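Local coordinates for protein cytosine-specific methyltransferase (Escherichia coli O157:H7 EDL933, PDB 3G7U) that probably transfers a methyl group from S-adenosyl-L-methionine to carbon 5 of cytosine in DNA, as a prophage-encoded modification methyltransferase, at residues 218-223 / 245-250; 193-198 / 225-230. One frame throughout, in Å; residues are numbered along the deposited sequence.

Contact 1. Residues 218-223 / 245-250; sequences IKKDRK and AKLKNN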
loop_
_atom_site.group_PDB
_atom_site.type_symbol
_atom_site.label_atom_id
_atom_site.label_comp_id
_atom_site.label_asym_id
_atom_site.label_seq_id
_atom_site.Cartn_x
_atom_site.Cartn_y
_atom_site.Cartn_z
ATOM N N ILE A 218 -12.517 -9.119 18.001
ATOM C CA ILE A 218 -12.262 -10.205 17.068
ATOM C C ILE A 218 -11.689 -11.436 17.787
ATOM O O ILE A 218 -11.235 -11.352 18.936
ATOM C CB ILE A 218 -11.262 -9.781 15.983
ATOM C CG1 ILE A 218 -9.960 -9.301 16.633
ATOM C CG2 ILE A 218 -11.858 -8.652 15.105
ATOM C CD1 ILE A 218 -8.746 -9.356 15.717
ATOM N N LYS A 219 -11.703 -12.554 17.090
ATOM C CA LYS A 219 -10.975 -13.734 17.545
ATOM C C LYS A 219 -9.590 -13.659 16.946
ATOM O O LYS A 219 -9.445 -13.489 15.726
ATOM C CB LYS A 219 -11.655 -14.999 17.053
ATOM C CG LYS A 219 -13.009 -15.228 17.641
ATOM C CD LYS A 219 -13.593 -16.514 17.077
ATOM C CE LYS A 219 -15.017 -16.702 17.571
ATOM N NZ LYS A 219 -15.115 -16.285 19.004
ATOM N N LYS A 220 -8.578 -13.714 17.801
ATOM C CA LYS A 220 -7.217 -13.834 17.321
ATOM C C LYS A 220 -6.502 -15.009 17.953
ATOM O O LYS A 220 -5.619 -14.846 18.778
ATOM C CB LYS A 220 -6.419 -12.522 17.396
ATOM C CG LYS A 220 -6.277 -11.797 18.687
ATOM C CD LYS A 220 -5.340 -10.626 18.395
ATOM C CE LYS A 220 -4.151 -10.615 19.326
ATOM N NZ LYS A 220 -4.218 -9.573 20.375
ATOM N N ASP A 221 -6.935 -16.198 17.566
ATOM C CA ASP A 221 -6.337 -17.433 18.045
ATOM C C ASP A 221 -5.819 -18.226 16.854
ATOM O O ASP A 221 -6.054 -19.432 16.750
ATOM C CB ASP A 221 -7.373 -18.249 18.834
ATOM C CG ASP A 221 -8.674 -18.450 18.067
ATOM O OD1 ASP A 221 -8.741 -18.039 16.885
ATOM O OD2 ASP A 221 -9.637 -19.001 18.648
ATOM N N ARG A 222 -5.173 -17.541 15.920
ATOM C CA ARG A 222 -4.528 -18.239 14.824
ATOM C C ARG A 222 -3.061 -17.943 14.709
ATOM O O ARG A 222 -2.544 -16.950 15.263
ATOM C CB ARG A 222 -5.229 -18.056 13.491
ATOM C CG ARG A 222 -6.212 -19.119 13.224
ATOM C CD ARG A 222 -6.586 -19.132 11.795
ATOM N NE ARG A 222 -7.722 -20.000 11.612
ATOM C CZ ARG A 222 -8.305 -20.216 10.440
ATOM N NH1 ARG A 222 -9.356 -21.039 10.366
ATOM N NH2 ARG A 222 -7.836 -19.629 9.345
ATOM N N LYS A 223 -2.407 -18.853 13.993
ATOM C CA LYS A 223 -0.964 -18.970 13.934
ATOM C C LYS A 223 -0.558 -19.065 12.479
ATOM O O LYS A 223 -1.294 -19.622 11.643
ATOM C CB LYS A 223 -0.519 -20.245 14.672
ATOM C CG LYS A 223 -0.923 -20.323 16.164
ATOM C CD LYS A 223 0.181 -19.808 17.100
ATOM C CE LYS A 223 0.139 -18.294 17.305
ATOM N NZ LYS A 223 1.229 -17.867 18.218
ATOM N N ALA A 245 -2.955 -0.512 21.661
ATOM C CA ALA A 245 -3.595 -0.800 22.955
ATOM C C ALA A 245 -4.886 -1.590 22.820
ATOM O O ALA A 245 -5.073 -2.590 23.499
ATOM C CB ALA A 245 -3.837 0.471 23.711
ATOM N N LYS A 246 -5.768 -1.176 21.913
ATOM C CA LYS A 246 -7.015 -1.936 21.696
ATOM C C LYS A 246 -6.777 -3.314 21.124
ATOM O O LYS A 246 -7.454 -4.265 21.531
ATOM C CB LYS A 246 -8.039 -1.133 20.880
ATOM C CG LYS A 246 -8.750 -0.094 21.755
ATOM C CD LYS A 246 -9.777 0.708 20.982
ATOM C CE LYS A 246 -10.767 1.442 21.865
ATOM N NZ LYS A 246 -10.164 2.561 22.629
ATOM N N LEU A 247 -5.842 -3.445 20.178
ATOM C CA LEU A 247 -5.520 -4.761 19.635
ATOM C C LEU A 247 -5.104 -5.761 20.724
ATOM O O LEU A 247 -5.409 -6.945 20.619
ATOM C CB LEU A 247 -4.442 -4.679 18.566
ATOM C CG LEU A 247 -4.073 -5.997 17.878
ATOM C CD1 LEU A 247 -5.278 -6.744 17.321
ATOM C CD2 LEU A 247 -3.040 -5.778 16.776
ATOM N N LYS A 248 -4.433 -5.272 21.765
ATOM C CA LYS A 248 -4.051 -6.113 22.910
ATOM C C LYS A 248 -5.270 -6.677 23.619
ATOM O O LYS A 248 -5.169 -7.721 24.240
ATOM C CB LYS A 248 -3.183 -5.351 23.912
ATOM C CG LYS A 248 -1.726 -5.261 23.508
ATOM C CD LYS A 248 -0.945 -4.255 24.374
ATOM C CE LYS A 248 0.446 -4.008 23.768
ATOM N NZ LYS A 248 1.246 -3.049 24.562
ATOM N N ASN A 249 -6.413 -5.989 23.487
ATOM C CA ASN A 249 -7.695 -6.463 23.991
ATOM C C ASN A 249 -8.614 -7.063 22.932
ATOM O O ASN A 249 -9.824 -7.096 23.137
ATOM C CB ASN A 249 -8.405 -5.320 24.708
ATOM C CG ASN A 249 -7.688 -4.927 26.005
ATOM O OD1 ASN A 249 -7.694 -3.770 26.412
ATOM N ND2 ASN A 249 -7.071 -5.908 26.656
ATOM N N ASN A 250 -8.021 -7.518 21.825
ATOM C CA ASN A 250 -8.706 -8.154 20.690
ATOM C C ASN A 250 -9.746 -7.251 20.036
ATOM O O ASN A 250 -10.740 -7.734 19.497
ATOM C CB ASN A 250 -9.354 -9.488 21.090
ATOM C CG ASN A 250 -8.337 -10.512 21.650
ATOM O OD1 ASN A 250 -7.128 -10.306 21.613
ATOM N ND2 ASN A 250 -8.845 -11.624 22.133
HETATM O O HOH W 1 -11.528 -12.424 21.403
HETATM O O HOH W 2 -7.019 -14.313 21.675
#

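Contact 2. Residues 193-198 / 225-230; sequences VKDALY and GFYEKL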
loop_
_atom_site.group_PDB
_atom_site.type_symbol
_atom_site.label_atom_id
_atom_site.label_comp_id
_atom_site.label_asym_id
_atom_site.label_seq_id
_atom_site.Cartn_x
_atom_site.Cartn_y
_atom_site.Cartn_z
ATOM N N VAL A 193 -9.249 -15.631 0.632
ATOM C CA VAL A 193 -10.294 -14.794 1.265
ATOM C C VAL A 193 -10.698 -15.360 2.630
ATOM O O VAL A 193 -10.693 -14.660 3.642
ATOM C CB VAL A 193 -11.528 -14.667 0.321
ATOM C CG1 VAL A 193 -12.726 -13.964 1.021
ATOM C CG2 VAL A 193 -11.136 -13.952 -0.951
ATOM N N LYS A 194 -10.994 -16.656 2.677
ATOM C CA LYS A 194 -11.462 -17.288 3.893
ATOM C C LYS A 194 -10.456 -17.154 5.007
ATOM O O LYS A 194 -10.822 -16.913 6.151
ATOM C CB LYS A 194 -11.817 -18.765 3.602
ATOM C CG LYS A 194 -11.950 -19.707 4.793
ATOM C CD LYS A 194 -12.367 -21.117 4.293
ATOM C CE LYS A 194 -13.138 -21.929 5.351
ATOM N NZ LYS A 194 -13.867 -23.118 4.742
ATOM N N ASP A 195 -9.172 -17.304 4.691
ATOM C CA ASP A 195 -8.135 -17.170 5.725
ATOM C C ASP A 195 -7.993 -15.723 6.181
ATOM O O ASP A 195 -7.748 -15.461 7.359
ATOM C CB ASP A 195 -6.758 -17.596 5.196
ATOM C CG ASP A 195 -6.717 -19.044 4.703
ATOM O OD1 ASP A 195 -7.377 -19.914 5.311
ATOM O OD2 ASP A 195 -6.003 -19.296 3.702
ATOM N N ALA A 196 -8.123 -14.787 5.242
ATOM C CA ALA A 196 -7.826 -13.370 5.591
ATOM C C ALA A 196 -8.928 -12.816 6.477
ATOM O O ALA A 196 -8.657 -12.037 7.376
ATOM C CB ALA A 196 -7.711 -12.520 4.325
ATOM N N LEU A 197 -10.150 -13.282 6.248
ATOM C CA LEU A 197 -11.350 -12.770 6.950
ATOM C C LEU A 197 -11.682 -13.517 8.244
ATOM O O LEU A 197 -12.644 -13.160 8.928
ATOM C CB LEU A 197 -12.548 -12.771 6.013
ATOM C CG LEU A 197 -12.379 -11.919 4.763
ATOM C CD1 LEU A 197 -13.708 -11.733 4.072
ATOM C CD2 LEU A 197 -11.763 -10.565 5.112
ATOM N N TYR A 198 -10.839 -14.492 8.615
ATOM C CA TYR A 198 -11.040 -15.322 9.809
ATOM C C TYR A 198 -11.241 -14.485 11.051
ATOM O O TYR A 198 -10.411 -13.594 11.350
ATOM C CB TYR A 198 -9.836 -16.253 10.077
ATOM C CG TYR A 198 -9.892 -16.847 11.481
ATOM C CD1 TYR A 198 -10.707 -17.945 11.739
ATOM C CD2 TYR A 198 -9.198 -16.271 12.554
ATOM C CE1 TYR A 198 -10.806 -18.482 13.012
ATOM C CE2 TYR A 198 -9.311 -16.782 13.840
ATOM C CZ TYR A 198 -10.125 -17.898 14.041
ATOM O OH TYR A 198 -10.260 -18.449 15.276
ATOM N N GLY A 225 2.338 -17.194 9.278
ATOM C CA GLY A 225 2.986 -15.990 8.778
ATOM C C GLY A 225 2.050 -14.812 8.587
ATOM O O GLY A 225 2.338 -13.729 9.071
ATOM N N PHE A 226 0.926 -15.045 7.912
ATOM C CA PHE A 226 -0.075 -13.991 7.642
ATOM C C PHE A 226 -0.602 -13.353 8.927
ATOM O O PHE A 226 -0.725 -12.112 9.005
ATOM C CB PHE A 226 -1.231 -14.558 6.815
ATOM C CG PHE A 226 -2.331 -13.565 6.544
ATOM C CD1 PHE A 226 -2.185 -12.617 5.527
ATOM C CD2 PHE A 226 -3.519 -13.571 7.300
ATOM C CE1 PHE A 226 -3.196 -11.696 5.259
ATOM C CE2 PHE A 226 -4.537 -12.626 7.035
ATOM C CZ PHE A 226 -4.364 -11.696 5.998
ATOM N N TYR A 227 -0.878 -14.194 9.942
ATOM C CA TYR A 227 -1.452 -13.734 11.204
ATOM C C TYR A 227 -0.453 -13.013 12.062
ATOM O O TYR A 227 -0.826 -12.141 12.853
ATOM C CB TYR A 227 -2.123 -14.900 11.966
ATOM C CG TYR A 227 -3.218 -15.514 11.133
ATOM C CD1 TYR A 227 -4.425 -14.830 10.919
ATOM C CD2 TYR A 227 -3.034 -16.747 10.493
ATOM C CE1 TYR A 227 -5.427 -15.361 10.104
ATOM C CE2 TYR A 227 -4.032 -17.294 9.682
ATOM C CZ TYR A 227 -5.230 -16.599 9.499
ATOM O OH TYR A 227 -6.216 -17.114 8.696
ATOM N N GLU A 228 0.834 -13.341 11.909
ATOM C CA GLU A 228 1.878 -12.583 12.642
ATOM C C GLU A 228 1.973 -11.173 12.073
ATOM O O GLU A 228 2.210 -10.216 12.802
ATOM C CB GLU A 228 3.280 -13.218 12.538
ATOM C CG GLU A 228 3.387 -14.751 12.564
ATOM C CD GLU A 228 2.861 -15.436 13.847
ATOM O OE1 GLU A 228 2.929 -14.837 14.951
ATOM O OE2 GLU A 228 2.389 -16.604 13.740
ATOM N N LYS A 229 1.839 -11.070 10.761
ATOM C CA LYS A 229 1.823 -9.763 10.075
ATOM C C LYS A 229 0.518 -9.028 10.390
ATOM O O LYS A 229 0.487 -7.806 10.528
ATOM C CB LYS A 229 1.965 -9.963 8.565
ATOM C CG LYS A 229 3.338 -10.407 8.148
ATOM C CD LYS A 229 3.584 -10.171 6.663
ATOM C CE LYS A 229 5.045 -10.590 6.283
ATOM N NZ LYS A 229 6.073 -9.942 7.175
ATOM N N LEU A 230 -0.565 -9.786 10.531
ATOM C CA LEU A 230 -1.883 -9.175 10.784
ATOM C C LEU A 230 -1.983 -8.520 12.164
ATOM O O LEU A 230 -2.508 -7.423 12.284
ATOM C CB LEU A 230 -3.014 -10.197 10.556
ATOM C CG LEU A 230 -4.468 -9.717 10.498
ATOM C CD1 LEU A 230 -4.737 -8.899 9.199
ATOM C CD2 LEU A 230 -5.401 -10.937 10.522
#

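Contact 1. Residues 218-223 / 245-250
The carbonyl oxygen of Leu247 is gripped by two donors that reach it from opposite faces of its plane: Lys220 NZ lies 2.9 Å from Leu247 O, and the second donor is the backbone N of Asn250 in the turn that ends the helix. The ammonium group bonds at the same time to the side-chain amide, with Lys220 NZ 3.2 Å from Asn250 OD1 and tilted 17° from the plane of that carbonyl. Lys220 therefore clamps the C-terminal end of the helix, where its positive charge probably interacts favourably with the negative end of the helix dipole. Its CG sits between backbone N and carbonyl carbon (chi1 56°), and bends at chi3 and chi4 carry the chain over to the helix end. On the way the aliphatic part passes Asn250 OD1 and brings CD within 4.0 Å of Leu247 CD1. Asn250, with positive phi, is the C' residue of a Schellman motif. Its own carbonyl accepts a short, nearly straight bond, Ile218 N to Asn250 O at 2.7 Å, and its ND2 donates to two waters. One of these is held in turn by Ile218 O, at 2.7 Å, and the other, more loosely, by Lys220 O. Both ends of the Asn250 amide are thus tied to the facing loop. The contact prolongs the small antiparallel pairing of strands 216-217 and 251-252, and Trp231 of helix 225-231 packs against Ile218, Lys220 and Leu247, joining the end of helix 241-248 to the preceding helix.

Contact 2. Residues 193-198 / 225-230
The two segments approach through helical turns, 193-196 and 225-230, and their backbones stay apart: the nearest CA atoms, those of Ala196 and Phe226, are 8.0 Å from each other. Tyr227 reaches the turn with its hydroxyl, which donates to the carbonyl of Asp195 (Tyr227 OH to Asp195 O 2.6 Å). The donor stands 30° out of the carbonyl plane, at a C=O...O angle of 118°, while the oxygen lies at the edge of the tyrosine ring, near its plane. Asp195 CB and, three residues on, Tyr198 CB also border the hydroxyl, 3.6 and 4.0 Å from Tyr227 OH. Phe226 extends its ring from a CG anti to the backbone N (chi1 177°), which carries CZ to 3.8 Å from Ala196 CB and CE2 to 3.7 Å from Ala196 CA. Phe226 CD2 also lies over one face of Tyr227, toward its rim. A one-turn helix is thus joined to helix 225-231 by a tyrosine-to-carbonyl hydrogen bond and the Phe226-Ala196 contact, and Arg326 of helix 321-328 also holds the carbonyls of Ala196 and Tyr198. In C5 methyltransferases the chain between the Rossmann-like sheet and that helix carries the variable target-recognition region, where this contact probably lies.

Overall arrangement
From the N terminus the chain builds the seven-stranded mixed sheet, ending with strand 163-171, and then enters the region holding both contacts. Residues 193-198 come first, followed by 218-223, 225-230 and 245-250, so the two contacts cross rather than nest. Contact 2 closes a loop of 26 residues, with strands 205-207 and 216-217 in it, and joins the turn 193-196 to helix 225-231; contact 1 closes one of 21, containing helix 225-231, and joins the loop after strand 216-217 to the end of helix 241-248. Their centres are about 12 Å apart, and they are linked through Arg222, in a cation-pi contact with Tyr198 and hydrogen-bonded to the Tyr227 hydroxyl. Both lie away from the predicted catalytic Cys81.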